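Local coordinates for protein butyryl-CoA dehydrogenase (Marinomonas mediterranea, PDB 6CXT) that belongs to the acyl-CoA dehydrogenase family of flavoproteins and binds flavin-adenine dinucleotide alongside the ligand FK4, at residues Asn123-Ala128 and Ser132-Leu137; Val167-Thr172 and Arg233-Ser238. One frame throughout, in Å; residues are numbered along the deposited sequence.

Contacts 1 and 2 are neighbours in one ligand site, their centres about 9 Å apart. Strands 121-124 and 165-171 run side by side in one mixed sheet, where Ala124 N probably donates to Val167 O at 2.8 Å. A second probable hydrogen bond, 2.6 Å between Thr171 OG1 and Leu137 O, ties strand 165-171 to the 132-137 loop. Packing links them too: Ile134 CD1 lies 3.5 Å from Phe235 CD2, and Asn123 ND2 is equally near Tyr169 CE1. Contact 1 holds the flavin's pyrimidine edge and one phosphate of FAD, while contact 2 brings Phe235 and Ala236 of helix 231-245 to FK4, which contact 1 also touches.

Contact 1 (Asn123-Ala128 and Ser132-Leu137); sequences NAISEA and SDISNL. With FAD (flavin-adenine dinucleotide), chain D.
Ile125 packs against Ile134 and Leu137, and Glu127 against Leu137, where the chain leaves strand 121-124 and loops back, a flavin-binding loop of the middle domain in the acyl-CoA dehydrogenase fold. The segment starts at Asn123, whose carbonyl O takes the N-H of FAD N3; its side-chain OD1 holds FK4 N24. Ile125 then serves both the flavin and the 132-137 loop. Its backbone N donates to FAD O2 over 2.9 Å, while its side chain, with CG1 anti to the backbone N (chi1 -175°), is carried to the loop. There Ile125 CD1 lies 3.9 Å from Ile134 CD1, Ile125 CG1 lies 4.1 Å from Leu137 CD1, and both pairs of side chains cross at about a right angle. Ser126 N reaches the same FAD O2 almost straight, with an N-H...O angle of 174°, so two consecutive amides grip this carbonyl oxygen; Ser126 OG sits 2.9 Å from FAD N1. Glu127 follows with an extended side chain whose carboxylate lies across Leu137, Glu127 OE2 3.6 Å from Leu137 CB. The charge is answered by a salt bridge to Lys154, and Thr139 OG1 and Ala138 N also bond to the carboxylate, which would probably keep it ionised. Across the contact, Ser132 brings backbone N and OG together onto FAD phosphate oxygen O1A, the OG at 2.6 Å. Gln270 of the second subunit accepts from Asp133 N. Asp133 itself forms an Asx turn: OD1 receives Ser135 N at 2.9 Å and also Ser135 OG, which arrives on the syn side, 24° out of the carboxylate plane.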
ATOM      1  N   ASN B 123     -21.488  -0.132  27.413  1.00 20.60           N
ATOM      2  CA  ASN B 123     -20.177  -0.427  27.952  1.00 21.77           C
ATOM      3  C   ASN B 123     -19.433   0.898  28.219  1.00 19.73           C
ATOM      4  O   ASN B 123     -19.326   1.701  27.334  1.00 21.61           O
ATOM      5  CB  ASN B 123     -19.439  -1.283  26.926  1.00 25.06           C
ATOM      6  CG  ASN B 123     -18.070  -1.683  27.364  1.00 31.84           C
ATOM      7  OD1 ASN B 123     -17.139  -1.667  26.575  1.00 32.16           O
ATOM      8  ND2 ASN B 123     -17.948  -2.076  28.580  1.00 31.29           N
ATOM      9  N   ALA B 124     -18.868   1.097  29.406  1.00 18.83           N
ATOM     10  CA  ALA B 124     -18.261   2.376  29.707  1.00 19.36           C
ATOM     11  C   ALA B 124     -16.898   2.251  30.366  1.00 22.63           C
ATOM     12  O   ALA B 124     -16.795   2.033  31.591  1.00 22.61           O
ATOM     13  CB  ALA B 124     -19.206   3.247  30.559  1.00 20.81           C
ATOM     14  N   ILE B 125     -15.837   2.417  29.569  1.00 23.02           N
ATOM     15  CA  ILE B 125     -14.477   2.360  30.136  1.00 22.86           C
ATOM     16  C   ILE B 125     -13.667   3.597  29.768  1.00 25.19           C
ATOM     17  O   ILE B 125     -12.999   4.153  30.648  1.00 22.50           O
ATOM     18  CB  ILE B 125     -13.754   0.995  29.808  1.00 24.78           C
ATOM     19  CG1 ILE B 125     -12.401   0.940  30.524  1.00 24.18           C
ATOM     20  CG2 ILE B 125     -13.517   0.836  28.277  1.00 23.58           C
ATOM     21  CD1 ILE B 125     -11.721  -0.393  30.579  1.00 22.56           C
ATOM     22  N   SER B 126     -13.760   4.082  28.499  1.00 21.45           N
ATOM     23  CA  SER B 126     -12.892   5.180  28.013  1.00 23.88           C
ATOM     24  C   SER B 126     -13.154   6.471  28.815  1.00 24.84           C
ATOM     25  O   SER B 126     -14.304   6.709  29.202  1.00 23.36           O
ATOM     26  CB  SER B 126     -13.129   5.440  26.494  1.00 22.88           C
ATOM     27  OG  SER B 126     -12.927   4.190  25.808  1.00 22.26           O
ATOM     28  N   GLU B 127     -12.124   7.273  29.064  1.00 22.84           N
ATOM     29  CA  GLU B 127     -12.321   8.529  29.759  1.00 24.51           C
ATOM     30  C   GLU B 127     -11.664   9.618  29.015  1.00 25.24           C
ATOM     31  O   GLU B 127     -11.031   9.343  27.995  1.00 25.46           O
ATOM     32  CB  GLU B 127     -11.689   8.464  31.188  1.00 24.53           C
ATOM     33  CG  GLU B 127     -12.299   7.330  31.987  1.00 25.07           C
ATOM     34  CD  GLU B 127     -11.591   7.033  33.323  1.00 30.18           C
ATOM     35  OE1 GLU B 127     -10.438   7.472  33.505  1.00 31.64           O
ATOM     36  OE2 GLU B 127     -12.213   6.295  34.133  1.00 27.59           O
ATOM     37  N   ALA B 128     -11.712  10.827  29.571  1.00 26.44           N
ATOM     38  CA  ALA B 128     -10.983  11.974  28.987  1.00 32.86           C
ATOM     39  C   ALA B 128      -9.490  11.658  28.758  1.00 33.11           C
ATOM     40  O   ALA B 128      -8.933  12.045  27.727  1.00 30.87           O
ATOM     41  CB  ALA B 128     -11.139  13.235  29.826  1.00 31.38           C
ATOM     42  N   SER B 132      -6.691   4.328  24.443  1.00 21.51           N
ATOM     43  CA  SER B 132      -5.918   3.133  24.098  1.00 22.04           C
ATOM     44  C   SER B 132      -5.242   2.509  25.353  1.00 25.02           C
ATOM     45  O   SER B 132      -5.011   1.290  25.417  1.00 25.04           O
ATOM     46  CB  SER B 132      -4.805   3.513  23.105  1.00 23.38           C
ATOM     47  OG  SER B 132      -5.389   3.944  21.863  1.00 20.74           O
ATOM     48  N   ASP B 133      -4.900   3.383  26.309  1.00 25.22           N
ATOM     49  CA  ASP B 133      -4.326   2.955  27.588  1.00 26.74           C
ATOM     50  C   ASP B 133      -5.403   3.077  28.672  1.00 24.92           C
ATOM     51  O   ASP B 133      -5.876   4.173  28.965  1.00 25.86           O
ATOM     52  CB  ASP B 133      -3.139   3.874  27.958  1.00 27.59           C
ATOM     53  CG  ASP B 133      -2.324   3.291  29.138  1.00 31.71           C
ATOM     54  OD1 ASP B 133      -2.929   2.763  30.074  1.00 28.74           O
ATOM     55  OD2 ASP B 133      -1.081   3.253  29.061  1.00 34.05           O
ATOM     56  N   ILE B 134      -5.793   1.954  29.233  1.00 26.46           N
ATOM     57  CA  ILE B 134      -6.884   1.944  30.204  1.00 27.31           C
ATOM     58  C   ILE B 134      -6.304   1.457  31.553  1.00 27.94           C
ATOM     59  O   ILE B 134      -7.025   0.954  32.395  1.00 27.75           O
ATOM     60  CB  ILE B 134      -7.992   0.986  29.735  1.00 27.10           C
ATOM     61  CG1 ILE B 134      -7.325  -0.294  29.224  1.00 29.52           C
ATOM     62  CG2 ILE B 134      -8.873   1.650  28.649  1.00 28.56           C
ATOM     63  CD1 ILE B 134      -8.284  -1.433  29.083  1.00 27.97           C
ATOM     64  N   SER B 135      -4.985   1.597  31.697  1.00 27.77           N
ATOM     65  CA  SER B 135      -4.247   1.134  32.887  1.00 32.59           C
ATOM     66  C   SER B 135      -4.537   2.055  34.065  1.00 33.59           C
ATOM     67  O   SER B 135      -4.390   1.669  35.230  1.00 42.46           O
ATOM     68  CB  SER B 135      -2.722   1.122  32.631  1.00 24.20           C
ATOM     69  OG  SER B 135      -2.213   2.468  32.557  1.00 30.49           O
ATOM     70  N   ASN B 136      -4.869   3.298  33.776  1.00 34.06           N
ATOM     71  CA  ASN B 136      -5.042   4.222  34.855  1.00 40.11           C
ATOM     72  C   ASN B 136      -6.408   4.899  34.686  1.00 37.05           C
ATOM     73  O   ASN B 136      -6.526   5.905  33.963  1.00 40.19           O
ATOM     74  CB  ASN B 136      -3.864   5.224  34.906  1.00 40.27           C
ATOM     75  CG  ASN B 136      -4.077   6.316  35.941  1.00 47.92           C
ATOM     76  OD1 ASN B 136      -4.974   6.212  36.779  1.00 56.51           O
ATOM     77  ND2 ASN B 136      -3.272   7.369  35.885  1.00 43.97           N
ATOM     78  N   LEU B 137      -7.428   4.332  35.325  1.00 29.52           N
ATOM     79  CA  LEU B 137      -8.797   4.897  35.222  1.00 28.80           C
ATOM     80  C   LEU B 137      -9.016   5.909  36.349  1.00 32.15           C
ATOM     81  O   LEU B 137      -8.785   5.572  37.528  1.00 29.23           O
ATOM     82  CB  LEU B 137      -9.857   3.788  35.220  1.00 27.17           C
ATOM     83  CG  LEU B 137      -9.738   2.741  34.098  1.00 28.39           C
ATOM     84  CD1 LEU B 137     -10.810   1.714  34.277  1.00 26.72           C
ATOM     85  CD2 LEU B 137      -9.860   3.408  32.710  1.00 26.46           C
TER
HETATM   86  PA  FAD D 401      -5.925   7.591  21.847  1.00 20.46           P
HETATM   87  O1A FAD D 401      -5.825   6.360  22.727  1.00 22.42           O
HETATM   88  O2A FAD D 401      -5.685   9.015  22.320  1.00 21.99           O
HETATM   89  O5B FAD D 401      -5.045   7.297  20.509  1.00 21.52           O
HETATM   90  C5B FAD D 401      -4.741   8.328  19.541  1.00 20.34           C
HETATM   91  C4B FAD D 401      -3.733   7.680  18.569  1.00 20.31           C
HETATM   92  O4B FAD D 401      -2.564   7.233  19.302  1.00 21.79           O
HETATM   93  C3B FAD D 401      -4.336   6.457  17.888  1.00 21.48           C
HETATM   94  O3B FAD D 401      -3.742   6.450  16.583  1.00 21.94           O
HETATM   95  C2B FAD D 401      -3.731   5.287  18.695  1.00 21.26           C
HETATM   96  O2B FAD D 401      -3.707   4.027  17.979  1.00 21.53           O
HETATM   97  C1B FAD D 401      -2.330   5.854  19.074  1.00 21.91           C
HETATM   98  N9A FAD D 401      -1.822   5.116  20.251  1.00 22.91           N
HETATM   99  C8A FAD D 401      -2.261   5.204  21.535  1.00 25.45           C
HETATM  100  N7A FAD D 401      -1.606   4.275  22.317  1.00 25.52           N
HETATM  101  C5A FAD D 401      -0.755   3.576  21.515  1.00 24.61           C
HETATM  102  C6A FAD D 401       0.237   2.479  21.660  1.00 26.22           C
HETATM  103  N6A FAD D 401       0.461   1.857  22.871  1.00 23.55           N
HETATM  104  N1A FAD D 401       0.899   2.077  20.532  1.00 26.22           N
HETATM  105  C2A FAD D 401       0.695   2.640  19.293  1.00 24.88           C
HETATM  106  N3A FAD D 401      -0.179   3.656  19.114  1.00 20.63           N
HETATM  107  C4A FAD D 401      -0.915   4.147  20.149  1.00 22.65           C
HETATM  108  N1  FAD D 401     -15.374   3.416  24.518  1.00 22.50           N
HETATM  109  C2  FAD D 401     -16.136   2.821  25.505  1.00 23.13           C
HETATM  110  O2  FAD D 401     -15.609   2.760  26.650  1.00 25.50           O
HETATM  111  N3  FAD D 401     -17.393   2.331  25.302  1.00 23.03           N
HETATM  112  C4  FAD D 401     -18.000   2.456  24.105  1.00 23.31           C
HETATM  113  O4  FAD D 401     -19.138   2.014  23.945  1.00 24.02           O
HETATM  114  C4X FAD D 401     -17.243   3.105  22.979  1.00 23.41           C
HETATM  115  N5  FAD D 401     -17.775   3.303  21.752  1.00 23.01           N
HETATM  116  C5X FAD D 401     -17.114   3.952  20.754  1.00 21.15           C
HETATM  117  C6  FAD D 401     -17.771   4.114  19.504  1.00 20.91           C
HETATM  118  C7  FAD D 401     -17.111   4.801  18.465  1.00 21.95           C
HETATM  119  C7M FAD D 401     -17.831   5.002  17.155  1.00 20.66           C
HETATM  120  C8  FAD D 401     -15.754   5.337  18.668  1.00 22.01           C
HETATM  121  C8M FAD D 401     -15.046   6.049  17.564  1.00 19.36           C
HETATM  122  C9  FAD D 401     -15.082   5.151  19.895  1.00 20.05           C
HETATM  123  C9A FAD D 401     -15.737   4.464  20.942  1.00 21.96           C
HETATM  124  N10 FAD D 401     -15.123   4.272  22.222  1.00 20.75           N
HETATM  125  C10 FAD D 401     -15.869   3.599  23.251  1.00 24.46           C
HETATM  126  C1' FAD D 401     -13.788   4.775  22.511  1.00 20.19           C
HETATM  127  C2' FAD D 401     -12.746   3.884  21.793  1.00 21.25           C
HETATM  128  O2' FAD D 401     -12.606   2.576  22.375  1.00 22.41           O
HETATM  129  C3' FAD D 401     -11.440   4.656  21.707  1.00 21.65           C
HETATM  130  O3' FAD D 401     -11.684   5.771  20.825  1.00 21.00           O
HETATM  131  C4' FAD D 401     -10.160   3.882  21.347  1.00 21.48           C
HETATM  132  O4' FAD D 401      -9.808   2.956  22.425  1.00 23.58           O
HETATM  133  C5' FAD D 401      -8.978   4.835  21.122  1.00 23.40           C
HETATM  134  O5' FAD D 401      -8.897   5.713  22.252  1.00 21.91           O
HETATM  135  P   FAD D 401      -8.779   7.263  22.008  1.00 22.98           P
HETATM  136  O1P FAD D 401      -8.642   7.985  23.352  1.00 22.41           O
HETATM  137  O2P FAD D 401      -9.879   7.803  21.114  1.00 21.90           O
HETATM  138  O3P FAD D 401      -7.409   7.529  21.216  1.00 20.24           O

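Contact 2 (Val167-Thr172 and Arg233-Ser238); sequences VVYATT and RIFAAS. With FK4 (S-[2-({N-[(2R)-2-hydroxy-4-{[(R)-hydroxy(oxo)-lambda~5~-phosphanyl]oxy}-3,3-dimethylbutanoyl]-beta-alanyl}amino)ethyl] 1H-pyrrole-2-carbothioate), chain C.
Tyr169 and Phe235 form the dense part of this buried contact. Phe235 turns an edge to one face of the Tyr169 ring in a T-shaped (edge-to-face) stack, centroids 5.1 Å apart and planes at 75°. Phe235 CD1 stands over that face, offset toward its rim, 3.7 Å from Tyr169 CE1, while Phe235 CB rests 3.5 Å from Tyr169 CE2. Because Phe235 CG is anti to its own amide nitrogen (chi1 -179°), the ring swings off the helix beside the tyrosine and brings Phe235 CZ to 3.7 Å from FK4 C17. The pair joins two of the three domains of the acyl-CoA dehydrogenase fold: strand 165-171 belongs to the middle domain, helix 231-245 to the C-terminal one, and the N-to-C directions of 167-171 and 233-238 make an angle of 146°. Toward the tyrosine hydroxyl the fit is looser. Ile234 CG2 approaches the ring at its edge, 3.9 Å from Tyr169 OH. Ser238 OG stands 4.0 Å from Tyr169 OH, and a water bridges the two, 2.6 Å from each oxygen. On the side of the helix turned from the strand, Ala236 CB lies 3.4 Å from FK4 O28, and the partly exposed Arg233 forms a salt bridge through NE with Glu55 of the neighbouring alpha/beta hydrolase fold protein.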
ATOM      1  N   VAL B 167     -22.159  -0.925  31.995  1.00 22.24           N
ATOM      2  CA  VAL B 167     -21.068  -1.754  32.591  1.00 20.06           C
ATOM      3  C   VAL B 167     -19.887  -0.810  32.713  1.00 22.28           C
ATOM      4  O   VAL B 167     -19.333  -0.354  31.705  1.00 23.93           O
ATOM      5  CB  VAL B 167     -20.776  -2.997  31.717  1.00 20.28           C
ATOM      6  CG1 VAL B 167     -19.655  -3.831  32.298  1.00 20.29           C
ATOM      7  CG2 VAL B 167     -22.031  -3.808  31.538  1.00 21.73           C
ATOM      8  N   VAL B 168     -19.481  -0.498  33.938  1.00 20.85           N
ATOM      9  CA  VAL B 168     -18.575   0.612  34.202  1.00 21.68           C
ATOM     10  C   VAL B 168     -17.343  -0.006  34.836  1.00 24.51           C
ATOM     11  O   VAL B 168     -17.483  -0.905  35.664  1.00 23.92           O
ATOM     12  CB  VAL B 168     -19.222   1.597  35.180  1.00 22.65           C
ATOM     13  CG1 VAL B 168     -18.291   2.743  35.559  1.00 21.37           C
ATOM     14  CG2 VAL B 168     -20.506   2.127  34.573  1.00 20.93           C
ATOM     15  N   TYR B 169     -16.162   0.459  34.413  1.00 22.84           N
ATOM     16  CA  TYR B 169     -14.891  -0.068  34.888  1.00 23.23           C
ATOM     17  C   TYR B 169     -14.276   1.064  35.683  1.00 23.19           C
ATOM     18  O   TYR B 169     -14.189   2.200  35.200  1.00 25.16           O
ATOM     19  CB  TYR B 169     -13.986  -0.563  33.672  1.00 22.59           C
ATOM     20  CG  TYR B 169     -14.571  -1.783  33.012  1.00 22.20           C
ATOM     21  CD1 TYR B 169     -15.525  -1.673  31.984  1.00 21.12           C
ATOM     22  CD2 TYR B 169     -14.164  -3.039  33.375  1.00 20.12           C
ATOM     23  CE1 TYR B 169     -16.095  -2.796  31.421  1.00 20.91           C
ATOM     24  CE2 TYR B 169     -14.712  -4.172  32.792  1.00 22.26           C
ATOM     25  CZ  TYR B 169     -15.659  -4.042  31.810  1.00 21.33           C
ATOM     26  OH  TYR B 169     -16.185  -5.175  31.256  1.00 21.42           O
ATOM     27  N   ALA B 170     -13.891   0.786  36.946  1.00 23.47           N
ATOM     28  CA  ALA B 170     -13.526   1.859  37.879  1.00 23.47           C
ATOM     29  C   ALA B 170     -12.294   1.420  38.696  1.00 22.81           C
ATOM     30  O   ALA B 170     -12.105   0.240  38.872  1.00 22.58           O
ATOM     31  CB  ALA B 170     -14.696   2.194  38.819  1.00 25.14           C
ATOM     32  N   THR B 171     -11.482   2.366  39.142  1.00 24.24           N
ATOM     33  CA  THR B 171     -10.343   1.997  40.012  1.00 26.94           C
ATOM     34  C   THR B 171     -10.838   1.772  41.461  1.00 29.27           C
ATOM     35  O   THR B 171     -11.379   2.706  42.081  1.00 27.49           O
ATOM     36  CB  THR B 171      -9.292   3.089  39.972  1.00 27.33           C
ATOM     37  OG1 THR B 171      -8.891   3.255  38.604  1.00 29.69           O
ATOM     38  CG2 THR B 171      -8.030   2.675  40.811  1.00 27.42           C
ATOM     39  N   THR B 172     -10.674   0.548  41.951  1.00 30.72           N
ATOM     40  CA  THR B 172     -10.878   0.254  43.366  1.00 31.98           C
ATOM     41  C   THR B 172      -9.617   0.298  44.263  1.00 37.14           C
ATOM     42  O   THR B 172      -9.753   0.467  45.498  1.00 30.91           O
ATOM     43  CB  THR B 172     -11.653  -1.030  43.577  1.00 32.61           C
ATOM     44  OG1 THR B 172     -11.109  -2.071  42.760  1.00 30.57           O
ATOM     45  CG2 THR B 172     -13.148  -0.811  43.249  1.00 30.73           C
ATOM     46  N   ARG B 233      -9.176  -7.736  33.701  1.00 26.07           N
ATOM     47  CA  ARG B 233      -9.315  -9.032  33.043  1.00 25.19           C
ATOM     48  C   ARG B 233     -10.714  -9.346  32.569  1.00 25.53           C
ATOM     49  O   ARG B 233     -10.909 -10.009  31.536  1.00 24.68           O
ATOM     50  CB  ARG B 233      -8.694 -10.168  33.888  1.00 27.27           C
ATOM     51  CG  ARG B 233      -7.181  -9.949  34.059  1.00 28.87           C
ATOM     52  CD  ARG B 233      -6.467 -10.982  34.937  1.00 29.88           C
ATOM     53  NE  ARG B 233      -6.443 -12.294  34.309  1.00 32.15           N
ATOM     54  CZ  ARG B 233      -5.546 -12.718  33.413  1.00 34.90           C
ATOM     55  NH1 ARG B 233      -4.519 -11.952  33.005  1.00 32.92           N
ATOM     56  NH2 ARG B 233      -5.678 -13.956  32.940  1.00 37.31           N
ATOM     57  N   ILE B 234     -11.717  -8.866  33.288  1.00 24.55           N
ATOM     58  CA  ILE B 234     -13.081  -8.970  32.795  1.00 22.96           C
ATOM     59  C   ILE B 234     -13.240  -8.071  31.531  1.00 20.33           C
ATOM     60  O   ILE B 234     -13.902  -8.473  30.582  1.00 21.73           O
ATOM     61  CB  ILE B 234     -14.114  -8.563  33.892  1.00 26.21           C
ATOM     62  CG1 ILE B 234     -14.124  -9.687  34.961  1.00 25.85           C
ATOM     63  CG2 ILE B 234     -15.539  -8.403  33.299  1.00 23.28           C
ATOM     64  CD1 ILE B 234     -15.007  -9.428  36.162  1.00 28.94           C
ATOM     65  N   PHE B 235     -12.655  -6.886  31.571  1.00 21.27           N
ATOM     66  CA  PHE B 235     -12.707  -6.018  30.391  1.00 23.52           C
ATOM     67  C   PHE B 235     -12.016  -6.732  29.194  1.00 26.87           C
ATOM     68  O   PHE B 235     -12.595  -6.863  28.108  1.00 22.48           O
ATOM     69  CB  PHE B 235     -12.063  -4.687  30.621  1.00 22.58           C
ATOM     70  CG  PHE B 235     -12.148  -3.824  29.394  1.00 24.22           C
ATOM     71  CD1 PHE B 235     -13.427  -3.391  28.935  1.00 22.12           C
ATOM     72  CD2 PHE B 235     -11.000  -3.567  28.612  1.00 25.51           C
ATOM     73  CE1 PHE B 235     -13.543  -2.658  27.744  1.00 23.62           C
ATOM     74  CE2 PHE B 235     -11.119  -2.810  27.429  1.00 25.69           C
ATOM     75  CZ  PHE B 235     -12.379  -2.362  27.012  1.00 23.37           C
ATOM     76  N   ALA B 236     -10.805  -7.262  29.420  1.00 23.09           N
ATOM     77  CA  ALA B 236     -10.153  -8.056  28.364  1.00 22.93           C
ATOM     78  C   ALA B 236     -11.057  -9.169  27.855  1.00 24.63           C
ATOM     79  O   ALA B 236     -11.127  -9.417  26.632  1.00 23.60           O
ATOM     80  CB  ALA B 236      -8.784  -8.591  28.808  1.00 23.16           C
ATOM     81  N   ALA B 237     -11.789  -9.847  28.734  1.00 20.39           N
ATOM     82  CA  ALA B 237     -12.630 -10.933  28.267  1.00 21.44           C
ATOM     83  C   ALA B 237     -13.830 -10.435  27.448  1.00 22.26           C
ATOM     84  O   ALA B 237     -14.305 -11.088  26.501  1.00 22.57           O
ATOM     85  CB  ALA B 237     -13.140 -11.776  29.439  1.00 22.04           C
ATOM     86  N   SER B 238     -14.303  -9.264  27.798  1.00 21.99           N
ATOM     87  CA  SER B 238     -15.464  -8.695  27.084  1.00 25.18           C
ATOM     88  C   SER B 238     -14.988  -8.202  25.676  1.00 23.20           C
ATOM     89  O   SER B 238     -15.693  -8.371  24.715  1.00 22.29           O
ATOM     90  CB  SER B 238     -16.079  -7.613  27.947  1.00 27.03           C
ATOM     91  OG  SER B 238     -16.039  -6.318  27.448  1.00 35.48           O
TER
HETATM   92  O01 FK4 C 100      -5.205  -7.807  27.187  1.00 24.35           O
HETATM   93  P02 FK4 C 100      -4.893  -6.694  28.241  1.00 27.76           P
HETATM   94  O03 FK4 C 100      -4.916  -5.211  27.729  1.00 25.44           O
HETATM   95  C04 FK4 C 100      -4.444  -4.930  26.443  1.00 24.44           C
HETATM   96  C05 FK4 C 100      -3.924  -3.539  26.243  1.00 26.00           C
HETATM   97  C06 FK4 C 100      -3.498  -3.405  24.757  1.00 25.44           C
HETATM   98  C07 FK4 C 100      -2.717  -3.343  27.199  1.00 25.66           C
HETATM   99  C08 FK4 C 100      -4.980  -2.469  26.627  1.00 24.19           C
HETATM  100  O09 FK4 C 100      -4.429  -1.182  26.768  1.00 25.71           O
HETATM  101  C10 FK4 C 100      -6.197  -2.444  25.680  1.00 24.13           C
HETATM  102  N11 FK4 C 100      -6.381  -1.167  25.008  1.00 22.76           N
HETATM  103  C12 FK4 C 100      -7.458  -1.045  24.091  1.00 23.12           C
HETATM  104  C13 FK4 C 100      -8.739  -0.517  24.773  1.00 22.02           C
HETATM  105  C14 FK4 C 100      -9.968  -0.935  24.085  1.00 21.27           C
HETATM  106  N15 FK4 C 100     -10.999  -0.019  24.322  1.00 21.89           N
HETATM  107  C16 FK4 C 100     -12.337  -0.295  23.798  1.00 19.96           C
HETATM  108  C17 FK4 C 100     -13.433   0.351  24.667  1.00 20.14           C
HETATM  109  S18 FK4 C 100     -15.034  -0.342  24.368  1.00 25.99           S
HETATM  110  C19 FK4 C 100     -15.315   0.045  22.640  1.00 27.39           C
HETATM  111  C20 FK4 C 100     -16.726  -0.324  22.410  1.00 28.49           C
HETATM  112  C21 FK4 C 100     -17.525  -0.008  21.334  1.00 34.29           C
HETATM  113  C22 FK4 C 100     -18.765  -0.629  21.590  1.00 29.40           C
HETATM  114  C23 FK4 C 100     -18.687  -1.305  22.833  1.00 33.58           C
HETATM  115  N24 FK4 C 100     -17.449  -1.140  23.344  1.00 26.49           N
HETATM  116  O25 FK4 C 100     -14.612   0.924  22.092  1.00 23.75           O
HETATM  117  O26 FK4 C 100     -10.092  -1.967  23.429  1.00 21.54           O
HETATM  118  O27 FK4 C 100      -6.959  -3.437  25.423  1.00 24.87           O
HETATM  119  O28 FK4 C 100      -5.902  -6.813  29.336  1.00 28.79           O
HETATM  120  O   HOH W   1     -17.324  -4.701  28.989  1.00 22.90           O